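Local coordinates for protein argonaute (Marinitoga piezophila, PDB 5I4A) that is an RNA-guided endonuclease that uses short 5'-hydroxylated guide RNAs to bind and cleave complementary single-stranded DNA or RNA targets, with preference for manganese in DNA cleavage, at residues L315-H320 with E408-F413; H323-R328 with F413-Y418. All coordinates share one frame; numbering follows the deposited sequence.

Interactions 1 and 2 lie in the Mid domain, their centres about 8 Å apart; both involve helix 412-424, and their segments share F413, which faces the guide rather than either contact. Interaction 1 sets helix 312-320 against the turn leading into that helix; interaction 2 sets helix 325-333, next in the chain, against its first turns. The two are tied through F319 and Y327, where Y327 OH lies 2.8 Å from F319 O in a probable hydrogen bond, and through the side chain of L318, which touches both V325 and I415. Helix 412-424 also carries nucleotide A2 of chain B, the guide RNA, while the contacts lie away from the inferred catalytic residues of the PIWI domain.

Interaction 1. Residues L315-H320 with E408-F413; sequences LKELFH and EDIKPF. With nucleotides of chain B.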
loop_
_atom_site.group_PDB
_atom_site.type_symbol
_atom_site.label_atom_id
_atom_site.label_comp_id
_atom_site.label_asym_id
_atom_site.label_seq_id
_atom_site.Cartn_x
_atom_site.Cartn_y
_atom_site.Cartn_z
ATOM N N LEU A 315 -24.077 -25.180 12.610
ATOM C CA LEU A 315 -23.648 -25.007 13.996
ATOM C C LEU A 315 -23.522 -26.348 14.707
ATOM O O LEU A 315 -22.560 -26.580 15.449
ATOM C CB LEU A 315 -24.629 -24.106 14.741
ATOM C CG LEU A 315 -24.622 -22.613 14.416
ATOM C CD1 LEU A 315 -25.704 -21.907 15.216
ATOM C CD2 LEU A 315 -23.260 -22.006 14.702
ATOM N N LYS A 316 -24.488 -27.245 14.495
ATOM C CA LYS A 316 -24.404 -28.575 15.088
ATOM C C LYS A 316 -23.219 -29.350 14.529
ATOM O O LYS A 316 -22.447 -29.950 15.285
ATOM C CB LYS A 316 -25.702 -29.346 14.847
ATOM C CG LYS A 316 -26.897 -28.828 15.619
ATOM C CD LYS A 316 -28.063 -29.789 15.487
ATOM C CE LYS A 316 -29.154 -29.486 16.497
ATOM N NZ LYS A 316 -30.041 -30.664 16.679
ATOM N N GLU A 317 -23.064 -29.352 13.201
ATOM C CA GLU A 317 -21.955 -30.074 12.583
ATOM C C GLU A 317 -20.610 -29.554 13.079
ATOM O O GLU A 317 -19.658 -30.325 13.233
ATOM C CB GLU A 317 -22.028 -29.955 11.058
ATOM C CG GLU A 317 -23.195 -30.696 10.431
ATOM C CD GLU A 317 -23.290 -30.464 8.934
ATOM O OE1 GLU A 317 -22.638 -29.525 8.437
ATOM O OE2 GLU A 317 -24.016 -31.224 8.256
ATOM N N LEU A 318 -20.510 -28.248 13.336
ATOM C CA LEU A 318 -19.231 -27.673 13.726
ATOM C C LEU A 318 -18.966 -27.821 15.220
ATOM O O LEU A 318 -17.838 -28.129 15.623
ATOM C CB LEU A 318 -19.179 -26.197 13.324
ATOM C CG LEU A 318 -18.820 -25.918 11.861
ATOM C CD1 LEU A 318 -19.008 -24.450 11.539
ATOM C CD2 LEU A 318 -17.387 -26.348 11.590
ATOM N N PHE A 319 -19.982 -27.607 16.057
ATOM C CA PHE A 319 -19.756 -27.450 17.485
ATOM C C PHE A 319 -20.445 -28.486 18.364
ATOM O O PHE A 319 -20.068 -28.613 19.536
ATOM C CB PHE A 319 -20.188 -26.044 17.924
ATOM C CG PHE A 319 -19.567 -24.949 17.108
ATOM C CD1 PHE A 319 -18.217 -24.671 17.216
ATOM C CD2 PHE A 319 -20.328 -24.213 16.217
ATOM C CE1 PHE A 319 -17.635 -23.663 16.461
ATOM C CE2 PHE A 319 -19.755 -23.207 15.458
ATOM C CZ PHE A 319 -18.406 -22.933 15.581
ATOM N N HIS A 320 -21.425 -29.229 17.850
ATOM C CA HIS A 320 -21.998 -30.330 18.613
ATOM C C HIS A 320 -21.258 -31.639 18.399
ATOM O O HIS A 320 -21.319 -32.520 19.264
ATOM C CB HIS A 320 -23.478 -30.513 18.266
ATOM C CG HIS A 320 -24.388 -29.565 18.981
ATOM N ND1 HIS A 320 -25.741 -29.790 19.120
ATOM C CD2 HIS A 320 -24.136 -28.389 19.603
ATOM C CE1 HIS A 320 -26.283 -28.791 19.794
ATOM N NE2 HIS A 320 -25.331 -27.929 20.099
ATOM N N GLU A 408 -22.390 -21.450 6.635
ATOM C CA GLU A 408 -23.385 -22.324 6.026
ATOM C C GLU A 408 -22.732 -23.421 5.189
ATOM O O GLU A 408 -23.194 -24.568 5.194
ATOM C CB GLU A 408 -24.352 -21.505 5.173
ATOM C CG GLU A 408 -25.462 -20.821 5.958
ATOM C CD GLU A 408 -26.254 -19.852 5.101
ATOM O OE1 GLU A 408 -25.757 -19.473 4.020
ATOM O OE2 GLU A 408 -27.375 -19.473 5.504
ATOM N N ASP A 409 -21.656 -23.097 4.467
ATOM C CA ASP A 409 -21.064 -24.040 3.525
ATOM C C ASP A 409 -19.879 -24.812 4.090
ATOM O O ASP A 409 -19.575 -25.898 3.582
ATOM C CB ASP A 409 -20.640 -23.314 2.242
ATOM C CG ASP A 409 -21.798 -23.103 1.279
ATOM O OD1 ASP A 409 -22.487 -22.066 1.389
ATOM O OD2 ASP A 409 -22.024 -23.979 0.416
ATOM N N ILE A 410 -19.209 -24.282 5.111
ATOM C CA ILE A 410 -18.193 -25.009 5.869
ATOM C C ILE A 410 -17.086 -25.520 4.953
ATOM O O ILE A 410 -16.961 -26.728 4.721
ATOM C CB ILE A 410 -18.827 -26.167 6.667
ATOM C CG1 ILE A 410 -20.084 -25.694 7.395
ATOM C CG2 ILE A 410 -17.852 -26.735 7.692
ATOM C CD1 ILE A 410 -20.689 -26.745 8.307
ATOM N N LYS A 411 -16.279 -24.608 4.420
ATOM C CA LYS A 411 -15.060 -25.009 3.729
ATOM C C LYS A 411 -13.952 -25.180 4.761
ATOM O O LYS A 411 -13.661 -24.234 5.503
ATOM C CB LYS A 411 -14.664 -23.980 2.678
ATOM C CG LYS A 411 -15.740 -23.735 1.632
ATOM C CD LYS A 411 -15.289 -22.738 0.580
ATOM C CE LYS A 411 -16.403 -22.457 -0.415
ATOM N NZ LYS A 411 -16.007 -21.436 -1.423
ATOM N N PRO A 412 -13.333 -26.360 4.860
ATOM C CA PRO A 412 -12.395 -26.612 5.969
ATOM C C PRO A 412 -11.274 -25.591 6.098
ATOM O O PRO A 412 -10.953 -25.196 7.225
ATOM C CB PRO A 412 -11.853 -28.017 5.656
ATOM C CG PRO A 412 -12.319 -28.342 4.257
ATOM C CD PRO A 412 -13.571 -27.566 4.053
ATOM N N PHE A 413 -10.673 -25.144 4.991
ATOM C CA PHE A 413 -9.570 -24.195 5.108
ATOM C C PHE A 413 -10.030 -22.878 5.720
ATOM O O PHE A 413 -9.237 -22.182 6.364
ATOM C CB PHE A 413 -8.909 -23.963 3.744
ATOM C CG PHE A 413 -9.717 -23.114 2.797
ATOM C CD1 PHE A 413 -10.707 -23.678 2.010
ATOM C CD2 PHE A 413 -9.463 -21.755 2.671
ATOM C CE1 PHE A 413 -11.444 -22.904 1.132
ATOM C CE2 PHE A 413 -10.196 -20.975 1.795
ATOM C CZ PHE A 413 -11.188 -21.551 1.024
ATOM P P A B 2 -15.421 -13.492 6.952
ATOM O OP1 A B 2 -15.170 -13.123 5.539
ATOM O OP2 A B 2 -16.463 -14.497 7.278
ATOM O "O5'" A B 2 -14.033 -13.998 7.545
ATOM C "C5'" A B 2 -13.890 -14.339 8.917
ATOM C "C4'" A B 2 -12.577 -15.034 9.155
ATOM O "O4'" A B 2 -12.616 -16.347 8.535
ATOM C "C3'" A B 2 -11.367 -14.360 8.528
ATOM O "O3'" A B 2 -10.837 -13.313 9.323
ATOM C "C2'" A B 2 -10.409 -15.522 8.310
ATOM O "O2'" A B 2 -9.777 -15.896 9.524
ATOM C "C1'" A B 2 -11.383 -16.627 7.911
ATOM N N9 A B 2 -11.613 -16.648 6.455
ATOM C C8 A B 2 -12.728 -16.225 5.778
ATOM N N7 A B 2 -12.648 -16.365 4.475
ATOM C C5 A B 2 -11.386 -16.918 4.286
ATOM C C6 A B 2 -10.686 -17.308 3.131
ATOM N N6 A B 2 -11.179 -17.198 1.893
ATOM N N1 A B 2 -9.445 -17.819 3.293
ATOM C C2 A B 2 -8.952 -17.931 4.531
ATOM N N3 A B 2 -9.518 -17.596 5.690
ATOM C C4 A B 2 -10.744 -17.094 5.494
#
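L318 and I410 meet tip to tip: L318 CD2 lies 3.9 Å from I410 CG2, and L318 CG is 4.1 Å from I410 CD1. E317 crosses I410 obliquely, its OE1 3.4 Å from I410 CD1. CD1 is a methyl, so this is van der Waals contact; the polar partner of the carboxylate is K313, in a salt bridge through OE2. With CG1 of I410 anti to the carbonyl carbon (chi1 -46°) and the chain extended beyond it, CD1 is brought to E317 OE1 and L318 CG, while the other branch, CG2, meets L318 CD2. I410 itself has a positive phi (57°), as the first residue to leave helix 404-409, and K411 follows as the N-cap of helix 412-424. The contact thus fastens helix 312-320 of the Mid domain, beside its parallel sheet, to the short link between two later helices. Around it, L318 CB rests 3.6 Å above one face of the F319 ring, offset toward the rim, and F319 in turn meets F300 and F326 edge-to-face. I415 and V325 add further apolar contacts to L318. At the far end of the link, F413 points its ring edge at the guide, with CE2 3.6 Å from N1 of A2 of chain B.

Interaction 2. Residues H323-R328 with F413-Y418; sequences HSVFYR and FIIKSY. With nucleotides of chain B.
F326 and V325 meet I415 where two Mid-domain helices pack, and the second of them, helix 412-424, uses its other residues to hold the guide RNA. The contact centres on I415 CG2, which lies 3.8 Å from F326 CA and 4.1 Å from V325 CG1, and sits at the edge of the F326 ring, near its plane. With chi1 at -70°, CG2 of I415 stands anti to the backbone N, which carries this methyl across to helix 325-333; the I415 side chain crosses those of F326 and V325 at about a right angle. K416 touches V325 through CG, 4.3 Å from V325 CG2, while its ammonium end makes a cation-pi contact with F285. Helix 325-333 begins at S324, its N-cap, whose OG accepts a weak bond from F326 N.

Elsewhere on helix 412-424, I414 lays CG1 and CG2 over one face of the adenine of A2 of chain B, CG2 being 3.8 Å from C8. S417 sits beside N3 of A2, displaced from the base plane toward the side that I414 covers, with CB 3.2 Å from N3, a close contact. Its OG bonds F413 O at 2.7 Å, tilted 22° from the carbonyl plane, while S417 N reaches the same oxygen from the opposite face. With an alanine here, F413 O would probably lose its second donor, and the contact of the hydroxyl with N3 and C2 of the adenine would go too. Y418 approaches the ribose, and its OH bonds Q400 O. The helix therefore joins an apolar seam behind to apolar and hydroxyl-bearing side chains in front; the contacts it makes with A2 here are van der Waals ones, so they probably fit the shape of base and sugar rather than read them by hydrogen bonds.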
loop_
_atom_site.group_PDB
_atom_site.type_symbol
_atom_site.label_atom_id
_atom_site.label_comp_id
_atom_site.label_asym_id
_atom_site.label_seq_id
_atom_site.Cartn_x
_atom_site.Cartn_y
_atom_site.Cartn_z
ATOM N N HIS A 323 -15.626 -33.715 17.420
ATOM C CA HIS A 323 -14.532 -34.107 16.539
ATOM C C HIS A 323 -14.674 -33.481 15.156
ATOM O O HIS A 323 -14.102 -33.990 14.187
ATOM C CB HIS A 323 -14.446 -35.631 16.437
ATOM C CG HIS A 323 -14.203 -36.305 17.750
ATOM N ND1 HIS A 323 -13.000 -36.219 18.416
ATOM C CD2 HIS A 323 -15.011 -37.065 18.527
ATOM C CE1 HIS A 323 -13.075 -36.903 19.544
ATOM N NE2 HIS A 323 -14.285 -37.424 19.636
ATOM N N SER A 324 -15.421 -32.382 15.050
ATOM C CA SER A 324 -15.567 -31.654 13.799
ATOM C C SER A 324 -14.242 -31.046 13.361
ATOM O O SER A 324 -13.245 -31.117 14.083
ATOM C CB SER A 324 -16.612 -30.551 13.940
ATOM O OG SER A 324 -16.126 -29.492 14.751
ATOM N N VAL A 325 -14.228 -30.442 12.173
ATOM C CA VAL A 325 -13.028 -29.768 11.685
ATOM C C VAL A 325 -12.633 -28.628 12.617
ATOM O O VAL A 325 -11.442 -28.330 12.780
ATOM C CB VAL A 325 -13.248 -29.283 10.237
ATOM C CG1 VAL A 325 -14.491 -28.408 10.148
ATOM C CG2 VAL A 325 -12.024 -28.553 9.707
ATOM N N PHE A 326 -13.613 -27.982 13.258
ATOM C CA PHE A 326 -13.302 -26.912 14.203
ATOM C C PHE A 326 -12.509 -27.442 15.393
ATOM O O PHE A 326 -11.513 -26.836 15.810
ATOM C CB PHE A 326 -14.593 -26.233 14.673
ATOM C CG PHE A 326 -14.368 -25.095 15.631
ATOM C CD1 PHE A 326 -14.199 -23.803 15.164
ATOM C CD2 PHE A 326 -14.329 -25.318 16.999
ATOM C CE1 PHE A 326 -13.988 -22.755 16.044
ATOM C CE2 PHE A 326 -14.116 -24.275 17.880
ATOM C CZ PHE A 326 -13.948 -22.993 17.403
ATOM N N TYR A 327 -12.943 -28.571 15.961
ATOM C CA TYR A 327 -12.250 -29.129 17.119
ATOM C C TYR A 327 -10.921 -29.763 16.731
ATOM O O TYR A 327 -9.969 -29.729 17.515
ATOM C CB TYR A 327 -13.131 -30.159 17.825
ATOM C CG TYR A 327 -14.308 -29.561 18.561
ATOM C CD1 TYR A 327 -14.166 -29.074 19.855
ATOM C CD2 TYR A 327 -15.561 -29.491 17.966
ATOM C CE1 TYR A 327 -15.240 -28.528 20.533
ATOM C CE2 TYR A 327 -16.639 -28.947 18.637
ATOM C CZ TYR A 327 -16.472 -28.467 19.922
ATOM O OH TYR A 327 -17.543 -27.926 20.597
ATOM N N ARG A 328 -10.839 -30.358 15.542
ATOM C CA ARG A 328 -9.565 -30.912 15.093
ATOM C C ARG A 328 -8.555 -29.805 14.825
ATOM O O ARG A 328 -7.364 -29.962 15.116
ATOM C CB ARG A 328 -9.769 -31.775 13.848
ATOM C CG ARG A 328 -10.669 -32.985 14.075
ATOM C CD ARG A 328 -10.484 -34.045 12.998
ATOM N NE ARG A 328 -10.672 -33.519 11.651
ATOM C CZ ARG A 328 -11.857 -33.368 11.070
ATOM N NH1 ARG A 328 -12.963 -33.697 11.720
ATOM N NH2 ARG A 328 -11.934 -32.883 9.838
ATOM N N PHE A 413 -10.673 -25.144 4.991
ATOM C CA PHE A 413 -9.570 -24.195 5.108
ATOM C C PHE A 413 -10.030 -22.878 5.720
ATOM O O PHE A 413 -9.237 -22.182 6.364
ATOM C CB PHE A 413 -8.909 -23.963 3.744
ATOM C CG PHE A 413 -9.717 -23.114 2.797
ATOM C CD1 PHE A 413 -10.707 -23.678 2.010
ATOM C CD2 PHE A 413 -9.463 -21.755 2.671
ATOM C CE1 PHE A 413 -11.444 -22.904 1.132
ATOM C CE2 PHE A 413 -10.196 -20.975 1.795
ATOM C CZ PHE A 413 -11.188 -21.551 1.024
ATOM N N ILE A 414 -11.307 -22.533 5.553
ATOM C CA ILE A 414 -11.832 -21.316 6.164
ATOM C C ILE A 414 -11.984 -21.496 7.671
ATOM O O ILE A 414 -11.576 -20.633 8.458
ATOM C CB ILE A 414 -13.160 -20.915 5.500
ATOM C CG1 ILE A 414 -12.915 -20.475 4.055
ATOM C CG2 ILE A 414 -13.847 -19.811 6.291
ATOM C CD1 ILE A 414 -14.168 -20.104 3.302
ATOM N N ILE A 415 -12.568 -22.619 8.099
ATOM C CA ILE A 415 -12.708 -22.872 9.532
ATOM C C ILE A 415 -11.337 -23.020 10.180
ATOM O O ILE A 415 -11.106 -22.519 11.289
ATOM C CB ILE A 415 -13.590 -24.110 9.789
ATOM C CG1 ILE A 415 -15.046 -23.818 9.433
ATOM C CG2 ILE A 415 -13.513 -24.538 11.249
ATOM C CD1 ILE A 415 -15.425 -24.209 8.042
ATOM N N LYS A 416 -10.410 -23.705 9.502
ATOM C CA LYS A 416 -9.040 -23.802 9.999
ATOM C C LYS A 416 -8.427 -22.419 10.177
ATOM O O LYS A 416 -7.825 -22.119 11.215
ATOM C CB LYS A 416 -8.192 -24.647 9.041
ATOM C CG LYS A 416 -8.550 -26.125 9.020
ATOM C CD LYS A 416 -7.824 -26.876 7.907
ATOM C CE LYS A 416 -6.356 -27.107 8.237
ATOM N NZ LYS A 416 -5.720 -28.089 7.309
ATOM N N SER A 417 -8.580 -21.560 9.166
ATOM C CA SER A 417 -8.054 -20.200 9.238
ATOM C C SER A 417 -8.686 -19.416 10.379
ATOM O O SER A 417 -8.002 -18.671 11.092
ATOM C CB SER A 417 -8.306 -19.490 7.913
ATOM O OG SER A 417 -7.543 -20.078 6.876
ATOM N N TYR A 418 -10.000 -19.560 10.546
ATOM C CA TYR A 418 -10.722 -18.887 11.620
ATOM C C TYR A 418 -10.148 -19.260 12.985
ATOM O O TYR A 418 -9.926 -18.391 13.837
ATOM C CB TYR A 418 -12.202 -19.254 11.510
ATOM C CG TYR A 418 -13.173 -18.458 12.350
ATOM C CD1 TYR A 418 -13.065 -17.077 12.473
ATOM C CD2 TYR A 418 -14.234 -19.090 12.982
ATOM C CE1 TYR A 418 -13.976 -16.356 13.232
ATOM C CE2 TYR A 418 -15.146 -18.381 13.733
ATOM C CZ TYR A 418 -15.015 -17.016 13.859
ATOM O OH TYR A 418 -15.925 -16.315 14.613
ATOM P P A B 2 -15.421 -13.492 6.952
ATOM O OP1 A B 2 -15.170 -13.123 5.539
ATOM O OP2 A B 2 -16.463 -14.497 7.278
ATOM O "O5'" A B 2 -14.033 -13.998 7.545
ATOM C "C5'" A B 2 -13.890 -14.339 8.917
ATOM C "C4'" A B 2 -12.577 -15.034 9.155
ATOM O "O4'" A B 2 -12.616 -16.347 8.535
ATOM C "C3'" A B 2 -11.367 -14.360 8.528
ATOM O "O3'" A B 2 -10.837 -13.313 9.323
ATOM C "C2'" A B 2 -10.409 -15.522 8.310
ATOM O "O2'" A B 2 -9.777 -15.896 9.524
ATOM C "C1'" A B 2 -11.383 -16.627 7.911
ATOM N N9 A B 2 -11.613 -16.648 6.455
ATOM C C8 A B 2 -12.728 -16.225 5.778
ATOM N N7 A B 2 -12.648 -16.365 4.475
ATOM C C5 A B 2 -11.386 -16.918 4.286
ATOM C C6 A B 2 -10.686 -17.308 3.131
ATOM N N6 A B 2 -11.179 -17.198 1.893
ATOM N N1 A B 2 -9.445 -17.819 3.293
ATOM C C2 A B 2 -8.952 -17.931 4.531
ATOM N N3 A B 2 -9.518 -17.596 5.690
ATOM C C4 A B 2 -10.744 -17.094 5.494
#